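Local coordinates for protein kappa-carrageenase (Pseudoalteromonas carrageenovora, PDB 1DYP) that catalyses the endohydrolysis of (1->4)-beta-D-linkages between D-galactose 4-sulfate and 3,6-anhydro-D-galactose in kappa-carrageenans, through its family 16 glycoside hydrolase catalytic domain, at residues G95-Y100 and V197-D202; F117-T122 and M225-S230; Q134-D139 and L219-Q224. The protein carries 1 engineered substitution. All blocks are in the same frame, centred on the assembly; numbering follows the deposited sequence.

Interaction 1: residues G95-Y100 and V197-D202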
loop_
_atom_site.group_PDB
_atom_site.type_symbol
_atom_site.label_atom_id
_atom_site.label_comp_id
_atom_site.label_asym_id
_atom_site.label_seq_id
_atom_site.Cartn_x
_atom_site.Cartn_y
_atom_site.Cartn_z
ATOM N N GLY A 95 12.242 5.678 -4.747
ATOM C CA GLY A 95 12.069 6.576 -5.871
ATOM C C GLY A 95 10.822 7.412 -5.671
ATOM O O GLY A 95 10.193 7.356 -4.611
ATOM N N ASN A 96 10.475 8.205 -6.676
ATOM C CA ASN A 96 9.276 9.023 -6.594
ATOM C C ASN A 96 8.559 9.128 -7.931
ATOM O O ASN A 96 7.537 8.480 -8.139
ATOM C CB ASN A 96 9.578 10.429 -6.035
ATOM C CG ASN A 96 10.864 11.035 -6.578
ATOM O OD1 ASN A 96 11.271 10.768 -7.707
ATOM N ND2 ASN A 96 11.498 11.877 -5.767
ATOM N N TYR A 97 9.098 9.921 -8.847
ATOM C CA TYR A 97 8.463 10.100 -10.146
ATOM C C TYR A 97 8.587 8.881 -11.046
ATOM O O TYR A 97 9.608 8.189 -11.048
ATOM C CB TYR A 97 9.049 11.330 -10.840
ATOM C CG TYR A 97 9.214 12.489 -9.890
ATOM C CD1 TYR A 97 8.168 12.881 -9.056
ATOM C CD2 TYR A 97 10.435 13.150 -9.771
ATOM C CE1 TYR A 97 8.333 13.894 -8.118
ATOM C CE2 TYR A 97 10.612 14.167 -8.835
ATOM C CZ TYR A 97 9.559 14.530 -8.011
ATOM O OH TYR A 97 9.735 15.504 -7.055
ATOM N N GLY A 98 7.528 8.621 -11.803
ATOM C CA GLY A 98 7.521 7.494 -12.714
ATOM C C GLY A 98 6.147 6.869 -12.806
ATOM O O GLY A 98 5.216 7.281 -12.109
ATOM N N TYR A 99 6.009 5.883 -13.684
ATOM C CA TYR A 99 4.739 5.196 -13.831
ATOM C C TYR A 99 4.881 3.840 -13.157
ATOM O O TYR A 99 5.845 3.112 -13.405
ATOM C CB TYR A 99 4.379 5.002 -15.299
ATOM C CG TYR A 99 3.030 4.352 -15.458
ATOM C CD1 TYR A 99 1.860 5.061 -15.185
ATOM C CD2 TYR A 99 2.920 3.012 -15.819
ATOM C CE1 TYR A 99 0.615 4.451 -15.267
ATOM C CE2 TYR A 99 1.680 2.392 -15.901
ATOM C CZ TYR A 99 0.533 3.119 -15.623
ATOM O OH TYR A 99 -0.694 2.511 -15.697
ATOM N N TYR A 100 3.919 3.516 -12.299
ATOM C CA TYR A 100 3.927 2.263 -11.557
ATOM C C TYR A 100 2.689 1.455 -11.889
ATOM O O TYR A 100 1.602 2.006 -12.029
ATOM C CB TYR A 100 3.927 2.529 -10.054
ATOM C CG TYR A 100 5.034 3.421 -9.555
ATOM C CD1 TYR A 100 4.998 4.801 -9.762
ATOM C CD2 TYR A 100 6.098 2.891 -8.829
ATOM C CE1 TYR A 100 5.994 5.630 -9.249
ATOM C CE2 TYR A 100 7.094 3.705 -8.315
ATOM C CZ TYR A 100 7.035 5.071 -8.524
ATOM O OH TYR A 100 8.005 5.878 -7.983
ATOM N N VAL A 197 -0.268 4.088 -11.299
ATOM C CA VAL A 197 -0.235 5.487 -10.940
ATOM C C VAL A 197 0.937 6.142 -11.647
ATOM O O VAL A 197 2.010 5.554 -11.777
ATOM C CB VAL A 197 -0.097 5.687 -9.408
ATOM C CG1 VAL A 197 1.284 5.266 -8.935
ATOM C CG2 VAL A 197 -0.374 7.141 -9.055
ATOM N N ASN A 198 0.707 7.345 -12.153
ATOM C CA ASN A 198 1.765 8.082 -12.806
ATOM C C ASN A 198 2.084 9.221 -11.862
ATOM O O ASN A 198 1.210 10.022 -11.521
ATOM C CB ASN A 198 1.316 8.629 -14.157
ATOM C CG ASN A 198 2.457 9.263 -14.917
ATOM O OD1 ASN A 198 3.586 8.782 -14.859
ATOM N ND2 ASN A 198 2.171 10.338 -15.643
ATOM N N VAL A 199 3.334 9.277 -11.427
ATOM C CA VAL A 199 3.767 10.307 -10.501
ATOM C C VAL A 199 4.766 11.250 -11.157
ATOM O O VAL A 199 5.781 10.811 -11.693
ATOM C CB VAL A 199 4.438 9.675 -9.256
ATOM C CG1 VAL A 199 4.760 10.743 -8.229
ATOM C CG2 VAL A 199 3.525 8.608 -8.655
ATOM N N THR A 200 4.459 12.544 -11.127
ATOM C CA THR A 200 5.354 13.562 -11.668
ATOM C C THR A 200 5.515 14.572 -10.540
ATOM O O THR A 200 4.834 14.476 -9.521
ATOM C CB THR A 200 4.763 14.282 -12.900
ATOM O OG1 THR A 200 3.747 15.201 -12.482
ATOM C CG2 THR A 200 4.169 13.274 -13.871
ATOM N N LYS A 201 6.409 15.539 -10.700
ATOM C CA LYS A 201 6.585 16.517 -9.639
ATOM C C LYS A 201 5.344 17.381 -9.468
ATOM O O LYS A 201 5.149 17.984 -8.415
ATOM C CB LYS A 201 7.793 17.412 -9.916
ATOM C CG LYS A 201 7.772 18.109 -11.260
ATOM C CD LYS A 201 8.891 19.140 -11.346
ATOM C CE LYS A 201 10.220 18.578 -10.854
ATOM N NZ LYS A 201 10.679 17.389 -11.627
ATOM N N ASP A 202 4.493 17.419 -10.490
ATOM C CA ASP A 202 3.291 18.247 -10.442
ATOM C C ASP A 202 1.959 17.527 -10.269
ATOM O O ASP A 202 1.023 18.089 -9.693
ATOM C CB ASP A 202 3.202 19.104 -11.706
ATOM C CG ASP A 202 4.438 19.949 -11.925
ATOM O OD1 ASP A 202 4.848 20.649 -10.979
ATOM O OD2 ASP A 202 4.993 19.914 -13.042
#
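The ring of Y100 carries two carbonyl oxygens at its edge, near the ring plane: V197 O from the facing strand and N96 O from the same segment. V197 CG1 lies alongside, 3.8 Å from Y100 CD1, with both side chains pointing the same way, while V199 CG2 approaches Y100 CE1 obliquely at 3.9 Å. The Y99 ring meets N198 CB at its edge, and the amide plane of N198 is turned 52° from it. N96 OD1 sits over one face of the Y97 ring, toward the rim, and V199 CG1 stands at its edge. With CG anti to the carbonyl carbon (chi1 -43°), that ring reaches along the outgoing chain, bringing Y97 CE1 to 3.5 Å from K201 CA. Y100 OH donates to N96 O at 2.6 Å from above the carbonyl plane, tying the ring to the turn before its strand.

The backbones are joined by reciprocal bonds at G98 with V199 and at Y100 with V197; G98 N to V199 O measures 2.8 Å. At the backbone angles of G98 a CB would be jammed against the carbonyl oxygen of Y97, so glycine suits the site. T200 OG1 accepts from D202 N in an ST turn and also bonds K203 N. Y100 and V197 touch M119, placing this pair in the sheet that packs against strand 113-120, as in the beta-sandwich jelly roll of family 16 hydrolases.

Interaction 2: residues F117-T122 and M225-S230; sequences FWMYST and MNLTLS
W118 and T228 form a hydrogen-bonded pair in the antiparallel ladder between strands 113-120 and 225-233, part of the sheet that carries the catalytic residues of this family 16 beta-sandwich. Their backbones exchange two bonds, W118 N to T228 O at 2.9 Å and T228 N to W118 O at 2.6 Å, the first nearly straight (172° at the hydrogen). Two residues along, past the non-hydrogen-bonded pair M119/L227, Y120 and N226 exchange bonds again, the one from Y120 N longer. N226 O accepts from Y120 N and T228 OG1 on opposite faces of its carbonyl plane.

On the face of W118 and Y120 the contact is polar and aromatic. T228 CB lies over the five-membered ring of W118, 4.0 Å from its centroid, a CH-pi contact. With CG between backbone N and carbonyl carbon (chi1 55°), the indole runs beside T228 and its NE1 donates to S230 OG at 2.9 Å. The Y120 ring is flanked by W118 CH2 on one face and a water on the other; that water donates to both Y120 O and N226 OD1, while Y120 OH is bonded to E36 and K90. If a leucine stood in place of W118, S230 OG would probably be left without its indole donor and the face of the Y120 ring now met by W118 CH2 without that neighbour.

The other face is apolar. L229 CD2 touches F117 CD1 at 3.4 Å and L227 CD1 meets F117 CE1 at 3.6 Å. M119 CB lies 3.8 Å from M225 CB, both selenomethionines. L227 and L229 also touch strand 258-270, whereas W118 touches E137 and D139. Such a two-sided sheet, core behind and active site in front, is typical of the family 16 jelly roll.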
loop_
_atom_site.group_PDB
_atom_site.type_symbol
_atom_site.label_atom_id
_atom_site.label_comp_id
_atom_site.label_asym_id
_atom_site.label_seq_id
_atom_site.Cartn_x
_atom_site.Cartn_y
_atom_site.Cartn_z
ATOM N N PHE A 117 -1.259 -1.779 -2.900
ATOM C CA PHE A 117 -0.113 -1.520 -3.753
ATOM C C PHE A 117 0.112 -0.049 -3.447
ATOM O O PHE A 117 -0.741 0.796 -3.720
ATOM C CB PHE A 117 -0.467 -1.754 -5.224
ATOM C CG PHE A 117 0.636 -1.399 -6.184
ATOM C CD1 PHE A 117 1.972 -1.632 -5.866
ATOM C CD2 PHE A 117 0.330 -0.855 -7.424
ATOM C CE1 PHE A 117 2.989 -1.325 -6.769
ATOM C CE2 PHE A 117 1.333 -0.546 -8.337
ATOM C CZ PHE A 117 2.667 -0.780 -8.010
ATOM N N TRP A 118 1.256 0.251 -2.852
ATOM C CA TRP A 118 1.540 1.612 -2.439
ATOM C C TRP A 118 3.031 1.843 -2.287
ATOM O O TRP A 118 3.841 0.963 -2.561
ATOM C CB TRP A 118 0.835 1.872 -1.102
ATOM C CG TRP A 118 1.193 0.869 -0.025
ATOM C CD1 TRP A 118 1.083 -0.490 -0.098
ATOM C CD2 TRP A 118 1.714 1.156 1.279
ATOM N NE1 TRP A 118 1.505 -1.069 1.077
ATOM C CE2 TRP A 118 1.898 -0.080 1.938
ATOM C CE3 TRP A 118 2.042 2.337 1.954
ATOM C CZ2 TRP A 118 2.397 -0.169 3.242
ATOM C CZ3 TRP A 118 2.538 2.249 3.256
ATOM C CH2 TRP A 118 2.710 1.003 3.882
HETATM N N MSE A 119 3.387 3.045 -1.863
HETATM C CA MSE A 119 4.784 3.381 -1.645
HETATM C C MSE A 119 4.832 4.406 -0.528
HETATM O O MSE A 119 3.945 5.255 -0.405
HETATM C CB MSE A 119 5.430 3.924 -2.929
HETATM C CG MSE A 119 4.797 5.185 -3.499
HETATM SE SE MSE A 119 5.470 5.598 -5.269
HETATM C CE MSE A 119 4.139 4.638 -6.301
ATOM N N TYR A 120 5.856 4.313 0.307
ATOM C CA TYR A 120 5.969 5.239 1.415
ATOM C C TYR A 120 7.413 5.502 1.764
ATOM O O TYR A 120 8.292 4.679 1.510
ATOM C CB TYR A 120 5.225 4.702 2.645
ATOM C CG TYR A 120 5.821 3.459 3.278
ATOM C CD1 TYR A 120 5.829 2.235 2.604
ATOM C CD2 TYR A 120 6.337 3.499 4.573
ATOM C CE1 TYR A 120 6.328 1.082 3.210
ATOM C CE2 TYR A 120 6.840 2.355 5.187
ATOM C CZ TYR A 120 6.831 1.151 4.503
ATOM O OH TYR A 120 7.314 0.015 5.121
ATOM N N SER A 121 7.640 6.667 2.353
ATOM C CA SER A 121 8.972 7.079 2.750
ATOM C C SER A 121 9.161 6.839 4.232
ATOM O O SER A 121 8.245 6.413 4.936
ATOM C CB SER A 121 9.155 8.572 2.483
ATOM O OG SER A 121 8.366 9.333 3.389
ATOM N N THR A 122 10.375 7.101 4.691
ATOM C CA THR A 122 10.685 6.994 6.100
ATOM C C THR A 122 10.137 8.310 6.638
ATOM O O THR A 122 9.826 9.217 5.861
ATOM C CB THR A 122 12.198 6.961 6.320
ATOM O OG1 THR A 122 12.808 7.981 5.520
ATOM C CG2 THR A 122 12.765 5.607 5.932
HETATM N N MSE A 225 10.354 7.083 -1.838
HETATM C CA MSE A 225 9.434 6.093 -1.296
HETATM C C MSE A 225 9.728 4.675 -1.765
HETATM O O MSE A 225 10.125 4.459 -2.909
HETATM C CB MSE A 225 8.003 6.479 -1.679
HETATM C CG MSE A 225 7.625 7.889 -1.235
HETATM SE SE MSE A 225 5.954 8.539 -1.975
HETATM C CE MSE A 225 6.636 9.175 -3.662
ATOM N N ASN A 226 9.538 3.718 -0.860
ATOM C CA ASN A 226 9.748 2.304 -1.162
ATOM C C ASN A 226 8.459 1.728 -1.721
ATOM O O ASN A 226 7.399 1.873 -1.116
ATOM C CB ASN A 226 10.135 1.520 0.097
ATOM C CG ASN A 226 11.425 2.008 0.712
ATOM O OD1 ASN A 226 11.456 3.046 1.381
ATOM N ND2 ASN A 226 12.506 1.271 0.478
ATOM N N LEU A 227 8.555 1.073 -2.874
ATOM C CA LEU A 227 7.388 0.480 -3.517
ATOM C C LEU A 227 6.979 -0.761 -2.737
ATOM O O LEU A 227 7.793 -1.657 -2.506
ATOM C CB LEU A 227 7.716 0.117 -4.959
ATOM C CG LEU A 227 6.501 -0.196 -5.828
ATOM C CD1 LEU A 227 5.536 0.993 -5.829
ATOM C CD2 LEU A 227 6.981 -0.508 -7.237
ATOM N N THR A 228 5.707 -0.824 -2.363
ATOM C CA THR A 228 5.233 -1.921 -1.537
ATOM C C THR A 228 3.942 -2.614 -1.965
ATOM O O THR A 228 3.010 -1.988 -2.464
ATOM C CB THR A 228 5.050 -1.406 -0.092
ATOM O OG1 THR A 228 6.211 -0.657 0.289
ATOM C CG2 THR A 228 4.856 -2.552 0.884
ATOM N N LEU A 229 3.918 -3.925 -1.762
ATOM C CA LEU A 229 2.750 -4.755 -2.027
ATOM C C LEU A 229 2.513 -5.415 -0.672
ATOM O O LEU A 229 3.426 -6.010 -0.098
ATOM C CB LEU A 229 3.061 -5.810 -3.092
ATOM C CG LEU A 229 3.228 -5.263 -4.514
ATOM C CD1 LEU A 229 4.023 -6.241 -5.368
ATOM C CD2 LEU A 229 1.855 -4.996 -5.114
ATOM N N SER A 230 1.307 -5.287 -0.135
ATOM C CA SER A 230 1.038 -5.876 1.168
ATOM C C SER A 230 -0.446 -6.043 1.383
ATOM O O SER A 230 -1.252 -5.434 0.693
ATOM C CB SER A 230 1.602 -4.981 2.276
ATOM O OG SER A 230 0.969 -3.710 2.267
HETATM O O HOH W 1 9.719 3.325 3.660
#

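Interaction 3: residues Q134-D139 and L219-Q224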
loop_
_atom_site.group_PDB
_atom_site.type_symbol
_atom_site.label_atom_id
_atom_site.label_comp_id
_atom_site.label_asym_id
_atom_site.label_seq_id
_atom_site.Cartn_x
_atom_site.Cartn_y
_atom_site.Cartn_z
ATOM N N GLN A 134 7.571 15.671 6.105
ATOM C CA GLN A 134 8.327 14.667 6.844
ATOM C C GLN A 134 8.026 13.247 6.395
ATOM O O GLN A 134 8.796 12.330 6.667
ATOM C CB GLN A 134 8.020 14.758 8.340
ATOM C CG GLN A 134 8.125 16.146 8.942
ATOM C CD GLN A 134 8.030 16.123 10.457
ATOM O OE1 GLN A 134 7.392 15.246 11.041
ATOM N NE2 GLN A 134 8.659 17.098 11.105
ATOM N N TYR A 135 6.897 13.070 5.718
ATOM C CA TYR A 135 6.479 11.746 5.275
ATOM C C TYR A 135 5.605 11.832 4.033
ATOM O O TYR A 135 4.710 12.671 3.956
ATOM C CB TYR A 135 5.697 11.065 6.404
ATOM C CG TYR A 135 5.085 9.729 6.045
ATOM C CD1 TYR A 135 5.886 8.602 5.860
ATOM C CD2 TYR A 135 3.704 9.590 5.901
ATOM C CE1 TYR A 135 5.326 7.366 5.540
ATOM C CE2 TYR A 135 3.134 8.355 5.579
ATOM C CZ TYR A 135 3.951 7.250 5.402
ATOM O OH TYR A 135 3.404 6.027 5.088
ATOM N N SER A 136 5.874 10.959 3.066
ATOM C CA SER A 136 5.103 10.906 1.827
ATOM C C SER A 136 4.658 9.473 1.567
ATOM O O SER A 136 5.457 8.540 1.655
ATOM C CB SER A 136 5.942 11.375 0.635
ATOM O OG SER A 136 6.352 12.723 0.772
ATOM N N GLU A 137 3.382 9.304 1.240
ATOM C CA GLU A 137 2.837 7.986 0.949
ATOM C C GLU A 137 1.844 8.079 -0.195
ATOM O O GLU A 137 0.899 8.866 -0.142
ATOM C CB GLU A 137 2.120 7.414 2.176
ATOM C CG GLU A 137 1.482 6.044 1.945
ATOM C CD GLU A 137 0.613 5.600 3.109
ATOM O OE1 GLU A 137 0.908 5.998 4.254
ATOM O OE2 GLU A 137 -0.356 4.841 2.887
ATOM N N ILE A 138 2.074 7.292 -1.239
ATOM C CA ILE A 138 1.162 7.259 -2.373
ATOM C C ILE A 138 0.574 5.858 -2.423
ATOM O O ILE A 138 1.300 4.872 -2.535
ATOM C CB ILE A 138 1.871 7.547 -3.713
ATOM C CG1 ILE A 138 2.429 8.972 -3.717
ATOM C CG2 ILE A 138 0.871 7.377 -4.863
ATOM C CD1 ILE A 138 3.142 9.366 -5.008
ATOM N N ASP A 139 -0.745 5.772 -2.316
ATOM C CA ASP A 139 -1.413 4.481 -2.350
ATOM C C ASP A 139 -1.980 4.280 -3.746
ATOM O O ASP A 139 -2.965 4.916 -4.120
ATOM C CB ASP A 139 -2.512 4.466 -1.296
ATOM C CG ASP A 139 -1.984 4.838 0.068
ATOM O OD1 ASP A 139 -1.169 4.065 0.613
ATOM O OD2 ASP A 139 -2.360 5.913 0.581
ATOM N N LEU A 219 1.457 17.821 -4.119
ATOM C CA LEU A 219 1.845 18.844 -3.163
ATOM C C LEU A 219 2.870 18.357 -2.157
ATOM O O LEU A 219 3.829 19.069 -1.843
ATOM C CB LEU A 219 0.615 19.327 -2.393
ATOM C CG LEU A 219 -0.577 19.841 -3.200
ATOM C CD1 LEU A 219 -1.745 20.096 -2.263
ATOM C CD2 LEU A 219 -0.191 21.106 -3.946
ATOM N N TYR A 220 2.672 17.141 -1.661
ATOM C CA TYR A 220 3.539 16.595 -0.623
ATOM C C TYR A 220 4.093 15.200 -0.878
ATOM O O TYR A 220 4.379 14.472 0.069
ATOM C CB TYR A 220 2.762 16.567 0.695
ATOM C CG TYR A 220 1.957 17.819 0.955
ATOM C CD1 TYR A 220 2.585 19.053 1.098
ATOM C CD2 TYR A 220 0.564 17.774 1.048
ATOM C CE1 TYR A 220 1.852 20.210 1.329
ATOM C CE2 TYR A 220 -0.180 18.931 1.280
ATOM C CZ TYR A 220 0.473 20.144 1.420
ATOM O OH TYR A 220 -0.242 21.296 1.659
ATOM N N TRP A 221 4.266 14.828 -2.140
ATOM C CA TRP A 221 4.760 13.494 -2.443
ATOM C C TRP A 221 5.987 13.494 -3.351
ATOM O O TRP A 221 5.981 12.921 -4.442
ATOM C CB TRP A 221 3.603 12.672 -3.027
ATOM C CG TRP A 221 2.474 12.600 -2.038
ATOM C CD1 TRP A 221 2.369 11.740 -0.981
ATOM C CD2 TRP A 221 1.394 13.536 -1.897
ATOM N NE1 TRP A 221 1.305 12.091 -0.183
ATOM C CE2 TRP A 221 0.690 13.190 -0.722
ATOM C CE3 TRP A 221 0.959 14.638 -2.647
ATOM C CZ2 TRP A 221 -0.425 13.908 -0.276
ATOM C CZ3 TRP A 221 -0.153 15.352 -2.204
ATOM C CH2 TRP A 221 -0.831 14.983 -1.028
ATOM N N HIS A 222 7.046 14.145 -2.876
ATOM C CA HIS A 222 8.295 14.230 -3.626
ATOM C C HIS A 222 9.432 13.500 -2.915
ATOM O O HIS A 222 10.562 13.456 -3.411
ATOM C CB HIS A 222 8.689 15.694 -3.847
ATOM C CG HIS A 222 7.630 16.510 -4.518
ATOM N ND1 HIS A 222 6.694 17.238 -3.814
ATOM C CD2 HIS A 222 7.339 16.690 -5.828
ATOM C CE1 HIS A 222 5.873 17.830 -4.661
ATOM N NE2 HIS A 222 6.240 17.513 -5.890
ATOM N N ARG A 223 9.137 12.932 -1.751
ATOM C CA ARG A 223 10.142 12.198 -0.994
ATOM C C ARG A 223 10.424 10.845 -1.631
ATOM O O ARG A 223 9.664 10.373 -2.477
ATOM C CB ARG A 223 9.681 11.987 0.451
ATOM C CG ARG A 223 9.721 13.239 1.307
ATOM C CD ARG A 223 9.170 12.977 2.697
ATOM N NE ARG A 223 9.928 11.957 3.421
ATOM C CZ ARG A 223 11.142 12.135 3.930
ATOM N NH1 ARG A 223 11.760 13.301 3.802
ATOM N NH2 ARG A 223 11.736 11.143 4.582
ATOM N N GLN A 224 11.533 10.235 -1.222
ATOM C CA GLN A 224 11.928 8.923 -1.712
ATOM C C GLN A 224 11.029 7.898 -1.037
ATOM O O GLN A 224 10.956 7.842 0.193
ATOM C CB GLN A 224 13.388 8.655 -1.352
ATOM C CG GLN A 224 14.382 9.477 -2.147
ATOM C CD GLN A 224 14.376 9.107 -3.611
ATOM O OE1 GLN A 224 14.448 7.927 -3.962
ATOM N NE2 GLN A 224 14.287 10.107 -4.478
#
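S136 and W221 bring together the strand on which the family 16 signature E137-I138-D139-V140-V141-E142 begins and the loop before strand 225-233; the two chains run nearly at right angles (96°). The close-packed part centres on S136, whose OG donates to Y220 O at 2.7 Å. R223 folds against the same hydroxyl, its CD 3.4 Å from S136 OG. Beside it W221 wedges in: its CD1 comes to 3.3 Å from E137 O, and its CB rests 3.9 Å from I138 CD1. The indole NE1 bonds to H157 O, and at E137 O its angle is too poor for a hydrogen bond.

Packing is looser at the Q134 end, where Q134 and Y135 form a classic beta bulge opposite I159. Q134 O lies 3.4 Å above the guanidinium plane of R223, again at a poor angle for bonding; R223 NE and NH2 instead bond to S121 OG and T122 O. Y220, H222 and R223 are partly exposed, so the loop is the solvent-facing half of the contact. Across the strand from S136 the catalytic side is held separately: the nucleophile E137 receives Y135 OH at its OE1, 2.6 Å away and above the carboxylate plane.

Overall arrangement
Interactions 2 and 3 are buried, about 6 and 13 Å from the chain centre; interaction 1, at about 15 Å, is partly exposed at its K201 end. Interactions 1 and 2 are both antiparallel strand pairs, facing each other in the sandwich, where Y100 packs on L227. Strand 133-139 of interaction 3 lies next to strand 113-120 of interaction 2 in the same sheet, joined by backbone bonds M119 N to I138 O and S121 N to S136 O. Its loop also reaches interaction 1, where H222 bonds to K201 and N96. Ladder bonds dominate the strand pairs; one serine hydroxyl bond and a wedged indole distinguish the loop contact that backs the catalytic strand.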